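Local coordinates for protein fuculose-1-phosphate aldolase (Thermus thermophilus, PDB 2FK5) that belongs to the class II aldolase and adducin family, with a mixed beta sheet packed between helices, and holds a sulfate ion in an anion pocket, at residues Asn28-Thr33 against Val72-Val77; Tyr78-Ala83 against Ala132-Ala137; Glu142-Leu147 against Leu166-Gly171. One frame throughout, in Å; residues are numbered along the deposited sequence.

The three contacts join helices to one mixed beta sheet or to each other, and all belong to the class II aldolase and adducin fold. They follow one another along the chain. Contacts 1 and 2 have centres about 8 Å apart and share helix 71-80. The centre of contact 3 lies about 12 Å from the centre of each. N28 and S30 of strand 28-32 point toward helix 71-80 and bond its H74, while F29 and V31 point away and pack on L166 of contact 3. Helices 71-80 and 162-191 therefore flank opposite faces of the sheet at strand 28-32. The Y78 hydroxyl meets S30, which ties contact 2 to contact 1. V136 touches C146, linking contact 2 to contact 3.

Contact 1 (Asn28-Thr33 against Val72-Val77); sequences NFSVRT and VVHREV. With SO4 (sulfate ion), chain C.
The backbones come nearest at S30 and H74, with 7.5 Å from CA to CA, where strand 28-32 and helix 72-77 run at 30° to each other. H74 reaches across from the helix, and its imidazole is gripped at both nitrogens. NE2 donates to OD1 of N28 at 2.6 Å. This donor stands 34° out of the carbonyl plane of the amide. On the other nitrogen, ND1 is hydrogen-bonded to OG of S30 at 2.8 Å, and either atom could be the donor. Two bonds at separate points of the ring edge fix its rotation. The S30 hydroxyl also bonds Y78 OH, so it links two side chains of the same helix.

N28 carries its CG between the backbone N and the carbonyl carbon (chi1 38°). From there OD1 reaches H74, and ND2 donates to O1 of the sulfate ion at 3.1 Å. K46, S68, S42 and the backbone N atoms of G43 and V69 complete the anion pocket. By holding OD1, H74 probably orients the amide toward the sulfate from the second shell. Strand 28-32 lies between strands 36-40 and 85-89, and the H74 side chain touches I39 and L86 of these strands.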
ATOM      1  N   ASN A  28       0.920 -17.566  11.413  1.00 27.65           N
ATOM      2  CA  ASN A  28       0.271 -18.518  10.533  1.00 25.65           C
ATOM      3  C   ASN A  28      -1.221 -18.517  10.802  1.00 25.96           C
ATOM      4  O   ASN A  28      -1.665 -18.119  11.878  1.00 22.70           O
ATOM      5  CB  ASN A  28       0.859 -19.914  10.758  1.00 26.17           C
ATOM      6  CG  ASN A  28       1.158 -20.187  12.212  1.00 27.91           C
ATOM      7  OD1 ASN A  28       0.251 -20.369  13.020  1.00 31.45           O
ATOM      8  ND2 ASN A  28       2.446 -20.199  12.559  1.00 26.38           N
ATOM      9  N   PHE A  29      -2.007 -18.929   9.817  1.00 19.10           N
ATOM     10  CA  PHE A  29      -3.438 -18.986  10.030  1.00 22.99           C
ATOM     11  C   PHE A  29      -4.049 -20.131   9.276  1.00 21.54           C
ATOM     12  O   PHE A  29      -3.476 -20.626   8.309  1.00 24.20           O
ATOM     13  CB  PHE A  29      -4.132 -17.664   9.677  1.00 32.96           C
ATOM     14  CG  PHE A  29      -3.425 -16.853   8.641  1.00 28.26           C
ATOM     15  CD1 PHE A  29      -3.868 -16.843   7.321  1.00 36.85           C
ATOM     16  CD2 PHE A  29      -2.340 -16.056   8.996  1.00 29.94           C
ATOM     17  CE1 PHE A  29      -3.234 -16.042   6.370  1.00 29.10           C
ATOM     18  CE2 PHE A  29      -1.703 -15.258   8.056  1.00 34.10           C
ATOM     19  CZ  PHE A  29      -2.152 -15.250   6.743  1.00 27.13           C
ATOM     20  N   SER A  30      -5.219 -20.545   9.738  1.00 20.94           N
ATOM     21  CA  SER A  30      -5.908 -21.678   9.145  1.00 24.25           C
ATOM     22  C   SER A  30      -7.407 -21.585   9.318  1.00 23.46           C
ATOM     23  O   SER A  30      -7.918 -20.747  10.075  1.00 23.16           O
ATOM     24  CB  SER A  30      -5.445 -22.953   9.837  1.00 23.92           C
ATOM     25  OG  SER A  30      -5.826 -22.906  11.210  1.00 23.09           O
ATOM     26  N   VAL A  31      -8.109 -22.471   8.612  1.00 22.65           N
ATOM     27  CA  VAL A  31      -9.555 -22.567   8.715  1.00 21.80           C
ATOM     28  C   VAL A  31      -9.889 -24.064   8.757  1.00 21.95           C
ATOM     29  O   VAL A  31      -9.174 -24.884   8.191  1.00 20.89           O
ATOM     30  CB  VAL A  31     -10.296 -21.925   7.512  1.00 27.55           C
ATOM     31  CG1 VAL A  31      -9.971 -20.442   7.440  1.00 22.73           C
ATOM     32  CG2 VAL A  31      -9.910 -22.627   6.217  1.00 26.06           C
ATOM     33  N   ARG A  32     -10.962 -24.395   9.452  1.00 24.67           N
ATOM     34  CA  ARG A  32     -11.415 -25.781   9.572  1.00 28.05           C
ATOM     35  C   ARG A  32     -12.058 -26.155   8.241  1.00 30.92           C
ATOM     36  O   ARG A  32     -12.758 -25.338   7.638  1.00 27.78           O
ATOM     37  CB  ARG A  32     -12.462 -25.878  10.682  1.00 27.79           C
ATOM     38  CG  ARG A  32     -12.942 -27.286  11.019  1.00 31.38           C
ATOM     39  CD  ARG A  32     -11.966 -27.997  11.947  1.00 34.65           C
ATOM     40  NE  ARG A  32     -12.593 -29.164  12.564  1.00 42.28           N
ATOM     41  CZ  ARG A  32     -12.720 -30.344  11.971  1.00 40.95           C
ATOM     42  NH1 ARG A  32     -12.247 -30.521  10.747  1.00 29.35           N
ATOM     43  NH2 ARG A  32     -13.350 -31.335  12.588  1.00 35.42           N
ATOM     44  N   THR A  33     -11.801 -27.373   7.779  1.00 33.43           N
ATOM     45  CA  THR A  33     -12.383 -27.874   6.537  1.00 32.76           C
ATOM     46  C   THR A  33     -12.978 -29.251   6.827  1.00 35.39           C
ATOM     47  O   THR A  33     -12.766 -29.811   7.904  1.00 31.87           O
ATOM     48  CB  THR A  33     -11.331 -28.047   5.442  1.00 30.81           C
ATOM     49  OG1 THR A  33     -10.311 -28.944   5.903  1.00 28.87           O
ATOM     50  CG2 THR A  33     -10.714 -26.696   5.072  1.00 30.47           C
ATOM     51  N   VAL A  72       0.849 -28.369  14.705  1.00 28.86           N
ATOM     52  CA  VAL A  72       0.469 -29.236  15.823  1.00 31.89           C
ATOM     53  C   VAL A  72      -0.498 -28.506  16.743  1.00 30.09           C
ATOM     54  O   VAL A  72      -1.433 -29.094  17.285  1.00 23.35           O
ATOM     55  CB  VAL A  72       1.684 -29.649  16.689  1.00 34.09           C
ATOM     56  CG1 VAL A  72       1.478 -31.060  17.218  1.00 39.42           C
ATOM     57  N   VAL A  73      -0.256 -27.214  16.931  1.00 24.63           N
ATOM     58  CA  VAL A  73      -1.104 -26.411  17.789  1.00 21.52           C
ATOM     59  C   VAL A  73      -2.464 -26.190  17.151  1.00 22.55           C
ATOM     60  O   VAL A  73      -3.490 -26.320  17.808  1.00 23.27           O
ATOM     61  CB  VAL A  73      -0.466 -25.039  18.072  1.00 24.26           C
ATOM     62  CG1 VAL A  73      -1.360 -24.244  19.013  1.00 23.32           C
ATOM     63  CG2 VAL A  73       0.936 -25.225  18.657  1.00 22.98           C
ATOM     64  N   HIS A  74      -2.473 -25.841  15.867  1.00 25.54           N
ATOM     65  CA  HIS A  74      -3.733 -25.620  15.173  1.00 20.53           C
ATOM     66  C   HIS A  74      -4.557 -26.907  15.224  1.00 16.73           C
ATOM     67  O   HIS A  74      -5.744 -26.887  15.539  1.00 22.24           O
ATOM     68  CB  HIS A  74      -3.476 -25.241  13.717  1.00 26.25           C
ATOM     69  CG  HIS A  74      -2.935 -23.855  13.537  1.00 19.86           C
ATOM     70  ND1 HIS A  74      -3.633 -22.868  12.876  1.00 24.55           N
ATOM     71  CD2 HIS A  74      -1.758 -23.299  13.911  1.00 21.03           C
ATOM     72  CE1 HIS A  74      -2.910 -21.764  12.849  1.00 24.10           C
ATOM     73  NE2 HIS A  74      -1.767 -21.998  13.472  1.00 25.16           N
ATOM     74  N   ARG A  75      -3.911 -28.019  14.910  1.00 23.15           N
ATOM     75  CA  ARG A  75      -4.603 -29.303  14.912  1.00 24.18           C
ATOM     76  C   ARG A  75      -5.260 -29.604  16.258  1.00 25.44           C
ATOM     77  O   ARG A  75      -6.425 -30.007  16.321  1.00 23.92           O
ATOM     78  CB  ARG A  75      -3.632 -30.429  14.555  1.00 28.65           C
ATOM     79  CG  ARG A  75      -4.315 -31.795  14.460  1.00 30.92           C
ATOM     80  CD  ARG A  75      -3.329 -32.872  14.088  1.00 29.52           C
ATOM     81  NE  ARG A  75      -2.328 -33.057  15.130  1.00 38.53           N
ATOM     82  CZ  ARG A  75      -1.372 -33.976  15.082  1.00 37.60           C
ATOM     83  NH1 ARG A  75      -1.295 -34.794  14.038  1.00 29.00           N
ATOM     84  NH2 ARG A  75      -0.495 -34.079  16.073  1.00 34.72           N
ATOM     85  N   GLU A  76      -4.518 -29.389  17.340  1.00 26.55           N
ATOM     86  CA  GLU A  76      -5.042 -29.661  18.672  1.00 23.21           C
ATOM     87  C   GLU A  76      -6.218 -28.748  18.990  1.00 30.50           C
ATOM     88  O   GLU A  76      -7.189 -29.171  19.608  1.00 24.71           O
ATOM     89  CB  GLU A  76      -3.931 -29.493  19.716  1.00 26.86           C
ATOM     90  CG  GLU A  76      -4.181 -30.241  21.019  1.00 28.25           C
ATOM     91  CD  GLU A  76      -4.347 -31.739  20.809  1.00 34.35           C
ATOM     92  OE1 GLU A  76      -3.582 -32.315  20.006  1.00 34.24           O
ATOM     93  OE2 GLU A  76      -5.235 -32.340  21.451  1.00 40.46           O
ATOM     94  N   VAL A  77      -6.138 -27.488  18.567  1.00 27.67           N
ATOM     95  CA  VAL A  77      -7.236 -26.555  18.806  1.00 20.19           C
ATOM     96  C   VAL A  77      -8.497 -27.038  18.095  1.00 19.81           C
ATOM     97  O   VAL A  77      -9.593 -26.979  18.642  1.00 27.06           O
ATOM     98  CB  VAL A  77      -6.906 -25.124  18.281  1.00 25.84           C
ATOM     99  CG1 VAL A  77      -8.133 -24.242  18.377  1.00 24.57           C
ATOM    100  CG2 VAL A  77      -5.766 -24.520  19.080  1.00 27.87           C
TER
HETATM  101  S   SO4 C1001       5.732 -20.861  10.086  1.00 40.67           S
HETATM  102  O1  SO4 C1001       4.210 -20.941  10.165  1.00 39.01           O
HETATM  103  O2  SO4 C1001       6.252 -22.294  10.034  1.00 41.89           O
HETATM  104  O3  SO4 C1001       6.064 -20.259   8.849  1.00 43.55           O
HETATM  105  O4  SO4 C1001       6.135 -20.364  11.354  1.00 46.78           O

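Contact 2 (Tyr78-Ala83 against Ala132-Ala137); sequences YRRTGA and AALSVA
R80 and L134 meet as flat group against methyl. CD1 of L134 stands over the centre of one face of the R80 guanidinium. The approach is tight: CD1 lies 3.3 Å from CZ of R80. The same CD1 is 3.4 Å from NH2 of R80 and 3.5 Å from its NE, so this one branch of the leucine packs on the face of the guanidinium. The two side chains run at a slant to each other. R80 keeps its chain extended from CG to NE and turns at the last step (chi4 -92°), which sets the guanidinium plane across the end of the chain and presents a face to the methyl. L134 CB does not point at R80; with CG anti to the backbone N (chi1 -172°), its branch CD1 still reaches the guanidinium.

Further back along the same arginine, CD packs on CB of A137 at 3.8 Å. This alanine lies opposite R80 in the backbone register, and its small side chain suits the close approach there. The next residue, T81, adds its methyl: CG2 touches the carbonyl O of A137 at 3.5 Å. No hydrogen bond joins the two segments.

The polar ends are held from elsewhere. R80 NE pairs with E76 and NH1 with E138, both as salt bridges, so acidic residues fix the guanidinium while L134 covers a face. OG1 of T81 accepts from the backbone N of A83 at 3.1 Å, an ST turn just after the helix, and it also bonds V77 O.

The contact joins the C-terminal end of helix 71-80 to helix 130-142. V136 continues the interface onto V73 and V77, and also touches L121 of strand 118-121 and C146 and L148 of strand 145-148.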
ATOM      1  N   TYR A  78      -8.347 -27.508  16.865  1.00 22.92           N
ATOM      2  CA  TYR A  78      -9.508 -27.980  16.125  1.00 18.87           C
ATOM      3  C   TYR A  78     -10.040 -29.282  16.724  1.00 23.70           C
ATOM      4  O   TYR A  78     -11.244 -29.518  16.727  1.00 27.62           O
ATOM      5  CB  TYR A  78      -9.155 -28.173  14.656  1.00 19.80           C
ATOM      6  CG  TYR A  78      -8.967 -26.862  13.929  1.00 23.25           C
ATOM      7  CD1 TYR A  78      -7.831 -26.628  13.164  1.00 25.53           C
ATOM      8  CD2 TYR A  78      -9.930 -25.857  14.012  1.00 25.80           C
ATOM      9  CE1 TYR A  78      -7.652 -25.411  12.490  1.00 26.32           C
ATOM     10  CE2 TYR A  78      -9.763 -24.636  13.345  1.00 28.33           C
ATOM     11  CZ  TYR A  78      -8.619 -24.427  12.588  1.00 21.34           C
ATOM     12  OH  TYR A  78      -8.432 -23.224  11.939  1.00 24.44           O
ATOM     13  N   ARG A  79      -9.137 -30.111  17.232  1.00 27.65           N
ATOM     14  CA  ARG A  79      -9.535 -31.373  17.854  1.00 32.19           C
ATOM     15  C   ARG A  79     -10.362 -31.120  19.112  1.00 34.74           C
ATOM     16  O   ARG A  79     -11.448 -31.668  19.272  1.00 41.64           O
ATOM     17  CB  ARG A  79      -8.308 -32.194  18.251  1.00 25.58           C
ATOM     18  CG  ARG A  79      -7.567 -32.897  17.127  1.00 31.08           C
ATOM     19  CD  ARG A  79      -6.279 -33.508  17.678  1.00 34.10           C
ATOM     20  NE  ARG A  79      -5.612 -34.409  16.742  1.00 33.64           N
ATOM     21  CZ  ARG A  79      -4.446 -34.999  16.986  1.00 43.59           C
ATOM     22  NH1 ARG A  79      -3.816 -34.777  18.133  1.00 39.55           N
ATOM     23  NH2 ARG A  79      -3.916 -35.829  16.096  1.00 33.36           N
ATOM     24  N   ARG A  80      -9.847 -30.268  19.994  1.00 33.83           N
ATOM     25  CA  ARG A  80     -10.494 -29.979  21.268  1.00 30.27           C
ATOM     26  C   ARG A  80     -11.528 -28.867  21.352  1.00 37.78           C
ATOM     27  O   ARG A  80     -12.234 -28.771  22.352  1.00 39.39           O
ATOM     28  CB  ARG A  80      -9.418 -29.722  22.326  1.00 30.65           C
ATOM     29  CG  ARG A  80      -8.536 -30.921  22.581  1.00 40.50           C
ATOM     30  CD  ARG A  80      -7.317 -30.564  23.413  1.00 41.28           C
ATOM     31  NE  ARG A  80      -6.472 -31.733  23.624  1.00 43.73           N
ATOM     32  CZ  ARG A  80      -6.570 -32.547  24.670  1.00 52.45           C
ATOM     33  NH1 ARG A  80      -7.475 -32.312  25.610  1.00 41.86           N
ATOM     34  NH2 ARG A  80      -5.775 -33.608  24.763  1.00 45.02           N
ATOM     35  N   THR A  81     -11.634 -28.027  20.327  1.00 34.07           N
ATOM     36  CA  THR A  81     -12.599 -26.932  20.381  1.00 29.96           C
ATOM     37  C   THR A  81     -13.467 -26.892  19.131  1.00 30.00           C
ATOM     38  O   THR A  81     -13.272 -27.671  18.205  1.00 31.66           O
ATOM     39  CB  THR A  81     -11.896 -25.564  20.491  1.00 35.25           C
ATOM     40  OG1 THR A  81     -11.320 -25.235  19.223  1.00 29.20           O
ATOM     41  CG2 THR A  81     -10.787 -25.603  21.541  1.00 31.54           C
ATOM     42  N   GLY A  82     -14.420 -25.964  19.117  1.00 31.00           N
ATOM     43  CA  GLY A  82     -15.293 -25.811  17.969  1.00 34.94           C
ATOM     44  C   GLY A  82     -14.776 -24.725  17.039  1.00 35.75           C
ATOM     45  O   GLY A  82     -15.505 -24.213  16.192  1.00 28.20           O
ATOM     46  N   ALA A  83     -13.505 -24.373  17.188  1.00 29.28           N
ATOM     47  CA  ALA A  83     -12.916 -23.332  16.351  1.00 26.72           C
ATOM     48  C   ALA A  83     -13.126 -23.626  14.879  1.00 28.80           C
ATOM     49  O   ALA A  83     -13.010 -24.772  14.451  1.00 28.61           O
ATOM     50  CB  ALA A  83     -11.433 -23.210  16.644  1.00 20.79           C
ATOM     51  N   ALA A 132       2.652 -26.333  24.177  1.00 49.25           N
ATOM     52  CA  ALA A 132       1.904 -25.184  23.715  1.00 48.19           C
ATOM     53  C   ALA A 132       0.599 -25.686  23.129  1.00 30.39           C
ATOM     54  O   ALA A 132      -0.462 -25.148  23.420  1.00 37.57           O
ATOM     55  CB  ALA A 132       2.704 -24.431  22.656  1.00 55.27           C
ATOM     56  N   ALA A 133       0.685 -26.736  22.318  1.00 31.64           N
ATOM     57  CA  ALA A 133      -0.498 -27.296  21.679  1.00 29.79           C
ATOM     58  C   ALA A 133      -1.608 -27.582  22.672  1.00 28.90           C
ATOM     59  O   ALA A 133      -2.734 -27.122  22.506  1.00 28.37           O
ATOM     60  CB  ALA A 133      -0.135 -28.567  20.929  1.00 30.55           C
ATOM     61  N   LEU A 134      -1.292 -28.337  23.720  1.00 28.13           N
ATOM     62  CA  LEU A 134      -2.297 -28.682  24.716  1.00 31.54           C
ATOM     63  C   LEU A 134      -2.795 -27.475  25.510  1.00 23.62           C
ATOM     64  O   LEU A 134      -4.003 -27.282  25.664  1.00 23.68           O
ATOM     65  CB  LEU A 134      -1.736 -29.744  25.665  1.00 33.64           C
ATOM     66  CG  LEU A 134      -2.719 -30.358  26.659  1.00 42.24           C
ATOM     67  CD1 LEU A 134      -3.897 -30.963  25.911  1.00 42.11           C
ATOM     68  CD2 LEU A 134      -2.004 -31.422  27.476  1.00 46.57           C
ATOM     69  N   SER A 135      -1.867 -26.661  26.014  1.00 26.96           N
ATOM     70  CA  SER A 135      -2.230 -25.470  26.791  1.00 28.38           C
ATOM     71  C   SER A 135      -3.110 -24.515  25.984  1.00 23.53           C
ATOM     72  O   SER A 135      -4.148 -24.050  26.455  1.00 25.97           O
ATOM     73  CB  SER A 135      -0.970 -24.719  27.235  1.00 29.30           C
ATOM     74  OG  SER A 135      -0.143 -25.553  28.025  1.00 57.35           O
ATOM     75  N   VAL A 136      -2.667 -24.217  24.770  1.00 31.72           N
ATOM     76  CA  VAL A 136      -3.398 -23.323  23.882  1.00 28.28           C
ATOM     77  C   VAL A 136      -4.793 -23.864  23.584  1.00 24.40           C
ATOM     78  O   VAL A 136      -5.781 -23.143  23.709  1.00 26.32           O
ATOM     79  CB  VAL A 136      -2.633 -23.130  22.549  1.00 28.73           C
ATOM     80  CG1 VAL A 136      -3.490 -22.367  21.551  1.00 23.27           C
ATOM     81  CG2 VAL A 136      -1.324 -22.385  22.808  1.00 31.80           C
ATOM     82  N   ALA A 137      -4.875 -25.132  23.187  1.00 28.17           N
ATOM     83  CA  ALA A 137      -6.173 -25.727  22.873  1.00 27.58           C
ATOM     84  C   ALA A 137      -7.101 -25.677  24.084  1.00 25.14           C
ATOM     85  O   ALA A 137      -8.255 -25.258  23.978  1.00 24.88           O
ATOM     86  CB  ALA A 137      -5.994 -27.170  22.396  1.00 28.95           C
TER

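Contact 3 (Glu142-Leu147 against Leu166-Gly171); sequences EHRACL and LLEAYG
R144 reaches E168 across the gap between the lead-in to strand 145-148 and helix 162-191. Its CB points toward the helix. CG, CD and NE then carry the chain through bends at chi2 and chi3, which bring the guanidinium up to the glutamate, and the side chain also touches L158. CZ comes within 3.4 Å of OE1 of E168, while NH1 stays 3.6 Å from that oxygen. At the tip, NH2 makes the salt bridge to OE1 of E168, modelled at 2.5 Å, so short that the exact length is doubtful. The N-H to acceptor angle is 151°.

E168 extends fully to meet it. The guanidinium and carboxylate planes stand 88° apart, so the pair is single-pronged: OE1 sits at the guanidinium edge, and OE2 of E168 remains 3.8 Å from NH2 of R144. The far oxygen is used otherwise, since OE2 accepts from the backbone N atoms of L158 and K159. NH2 of R144 also donates to V156 O. Both charged groups therefore have second partners around the end of strand 152-157.

The pair lies near the surface. On the same helix, A169 and L166 pack on V87 of strand 85-89, while C146 and L147 lie against strand 118-121.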
ATOM      1  N   GLU A 142     -12.324 -22.116  26.389  1.00 30.52           N
ATOM      2  CA  GLU A 142     -13.077 -21.148  27.189  1.00 37.17           C
ATOM      3  C   GLU A 142     -12.874 -19.679  26.823  1.00 38.03           C
ATOM      4  O   GLU A 142     -13.649 -18.826  27.251  1.00 44.70           O
ATOM      5  CB  GLU A 142     -12.746 -21.336  28.672  1.00 44.30           C
ATOM      6  CG  GLU A 142     -13.174 -22.680  29.248  1.00 59.10           C
ATOM      7  CD  GLU A 142     -14.680 -22.800  29.418  1.00 64.91           C
ATOM      8  OE1 GLU A 142     -15.414 -22.657  28.418  1.00 70.75           O
ATOM      9  N   HIS A 143     -11.837 -19.380  26.045  1.00 33.38           N
ATOM     10  CA  HIS A 143     -11.555 -18.003  25.640  1.00 26.76           C
ATOM     11  C   HIS A 143     -11.395 -17.915  24.127  1.00 26.40           C
ATOM     12  O   HIS A 143     -10.969 -18.878  23.491  1.00 24.86           O
ATOM     13  CB  HIS A 143     -10.261 -17.508  26.286  1.00 27.07           C
ATOM     14  CG  HIS A 143     -10.229 -17.662  27.772  1.00 30.82           C
ATOM     15  ND1 HIS A 143      -9.804 -18.817  28.392  1.00 35.45           N
ATOM     16  CD2 HIS A 143     -10.585 -16.811  28.763  1.00 26.61           C
ATOM     17  CE1 HIS A 143      -9.897 -18.668  29.702  1.00 35.09           C
ATOM     18  NE2 HIS A 143     -10.368 -17.460  29.952  1.00 31.51           N
ATOM     19  N   ARG A 144     -11.713 -16.751  23.568  1.00 25.18           N
ATOM     20  CA  ARG A 144     -11.609 -16.520  22.124  1.00 29.09           C
ATOM     21  C   ARG A 144     -10.170 -16.236  21.681  1.00 26.79           C
ATOM     22  O   ARG A 144      -9.840 -16.330  20.493  1.00 22.82           O
ATOM     23  CB  ARG A 144     -12.522 -15.363  21.714  1.00 27.73           C
ATOM     24  CG  ARG A 144     -14.015 -15.673  21.849  1.00 38.78           C
ATOM     25  CD  ARG A 144     -14.402 -16.825  20.932  1.00 45.80           C
ATOM     26  NE  ARG A 144     -14.212 -16.455  19.534  1.00 47.66           N
ATOM     27  CZ  ARG A 144     -15.105 -15.798  18.803  1.00 49.78           C
ATOM     28  NH1 ARG A 144     -16.274 -15.445  19.331  1.00 35.69           N
ATOM     29  NH2 ARG A 144     -14.812 -15.464  17.555  1.00 38.15           N
ATOM     30  N   ALA A 145      -9.315 -15.885  22.637  1.00 21.22           N
ATOM     31  CA  ALA A 145      -7.917 -15.610  22.324  1.00 22.00           C
ATOM     32  C   ALA A 145      -7.029 -15.825  23.538  1.00 21.54           C
ATOM     33  O   ALA A 145      -7.488 -15.761  24.674  1.00 25.22           O
ATOM     34  CB  ALA A 145      -7.766 -14.177  21.829  1.00 23.09           C
ATOM     35  N   CYS A 146      -5.753 -16.085  23.291  1.00 19.91           N
ATOM     36  CA  CYS A 146      -4.821 -16.261  24.383  1.00 20.67           C
ATOM     37  C   CYS A 146      -3.446 -15.793  23.971  1.00 18.25           C
ATOM     38  O   CYS A 146      -3.137 -15.685  22.780  1.00 25.09           O
ATOM     39  CB  CYS A 146      -4.769 -17.728  24.828  1.00 25.57           C
ATOM     40  SG  CYS A 146      -4.146 -18.877  23.610  1.00 30.14           S
ATOM     41  N   LEU A 147      -2.630 -15.492  24.975  1.00 18.73           N
ATOM     42  CA  LEU A 147      -1.265 -15.044  24.757  1.00 21.22           C
ATOM     43  C   LEU A 147      -0.298 -16.104  25.245  1.00 22.93           C
ATOM     44  O   LEU A 147      -0.509 -16.702  26.301  1.00 30.81           O
ATOM     45  CB  LEU A 147      -1.001 -13.762  25.546  1.00 23.59           C
ATOM     46  CG  LEU A 147      -1.421 -12.449  24.897  1.00 25.87           C
ATOM     47  CD1 LEU A 147      -1.623 -11.384  25.956  1.00 23.81           C
ATOM     48  CD2 LEU A 147      -0.347 -12.049  23.886  1.00 23.98           C
ATOM     49  N   LEU A 166     -12.301 -16.823   9.415  1.00 20.84           N
ATOM     50  CA  LEU A 166     -10.935 -16.320   9.348  1.00 21.31           C
ATOM     51  C   LEU A 166     -10.894 -14.803   9.558  1.00 21.88           C
ATOM     52  O   LEU A 166     -10.040 -14.288  10.287  1.00 23.03           O
ATOM     53  CB  LEU A 166     -10.299 -16.679   8.000  1.00 24.53           C
ATOM     54  CG  LEU A 166      -8.823 -16.307   7.861  1.00 22.93           C
ATOM     55  CD1 LEU A 166      -7.996 -16.982   8.949  1.00 21.95           C
ATOM     56  CD2 LEU A 166      -8.330 -16.736   6.494  1.00 22.69           C
ATOM     57  N   LEU A 167     -11.810 -14.086   8.915  1.00 24.45           N
ATOM     58  CA  LEU A 167     -11.859 -12.632   9.062  1.00 24.75           C
ATOM     59  C   LEU A 167     -12.226 -12.267  10.496  1.00 22.42           C
ATOM     60  O   LEU A 167     -11.783 -11.245  11.027  1.00 23.22           O
ATOM     61  CB  LEU A 167     -12.876 -12.034   8.086  1.00 27.32           C
ATOM     62  CG  LEU A 167     -12.413 -12.050   6.626  1.00 33.57           C
ATOM     63  CD1 LEU A 167     -13.565 -11.673   5.708  1.00 35.98           C
ATOM     64  CD2 LEU A 167     -11.245 -11.089   6.455  1.00 37.79           C
ATOM     65  N   GLU A 168     -13.035 -13.111  11.122  1.00 22.49           N
ATOM     66  CA  GLU A 168     -13.429 -12.884  12.503  1.00 24.34           C
ATOM     67  C   GLU A 168     -12.208 -13.044  13.406  1.00 24.33           C
ATOM     68  O   GLU A 168     -11.974 -12.226  14.296  1.00 23.38           O
ATOM     69  CB  GLU A 168     -14.506 -13.888  12.903  1.00 27.94           C
ATOM     70  CG  GLU A 168     -14.964 -13.786  14.338  1.00 30.81           C
ATOM     71  CD  GLU A 168     -15.875 -14.939  14.721  1.00 38.38           C
ATOM     72  OE1 GLU A 168     -16.459 -14.898  15.820  1.00 42.98           O
ATOM     73  OE2 GLU A 168     -15.998 -15.889  13.924  1.00 37.97           O
ATOM     74  N   ALA A 169     -11.436 -14.106  13.180  1.00 20.69           N
ATOM     75  CA  ALA A 169     -10.221 -14.377  13.963  1.00 22.54           C
ATOM     76  C   ALA A 169      -9.224 -13.230  13.799  1.00 27.65           C
ATOM     77  O   ALA A 169      -8.622 -12.757  14.764  1.00 19.85           O
ATOM     78  CB  ALA A 169      -9.592 -15.686  13.497  1.00 21.56           C
ATOM     79  N   TYR A 170      -9.047 -12.799  12.554  1.00 22.47           N
ATOM     80  CA  TYR A 170      -8.157 -11.697  12.234  1.00 21.85           C
ATOM     81  C   TYR A 170      -8.582 -10.455  13.014  1.00 22.08           C
ATOM     82  O   TYR A 170      -7.741  -9.753  13.575  1.00 21.03           O
ATOM     83  CB  TYR A 170      -8.197 -11.407  10.724  1.00 21.81           C
ATOM     84  CG  TYR A 170      -7.822  -9.983  10.376  1.00 24.02           C
ATOM     85  CD1 TYR A 170      -8.804  -9.011  10.164  1.00 25.33           C
ATOM     86  CD2 TYR A 170      -6.483  -9.588  10.333  1.00 19.54           C
ATOM     87  CE1 TYR A 170      -8.461  -7.678   9.923  1.00 28.00           C
ATOM     88  CE2 TYR A 170      -6.131  -8.251  10.100  1.00 23.21           C
ATOM     89  CZ  TYR A 170      -7.127  -7.305   9.899  1.00 30.75           C
ATOM     90  OH  TYR A 170      -6.787  -5.983   9.721  1.00 36.07           O
ATOM     91  N   GLY A 171      -9.890 -10.194  13.036  1.00 20.67           N
ATOM     92  CA  GLY A 171     -10.427  -9.042  13.745  1.00 22.71           C
ATOM     93  C   GLY A 171     -10.136  -9.085  15.232  1.00 24.22           C
ATOM     94  O   GLY A 171      -9.843  -8.057  15.858  1.00 21.75           O
TER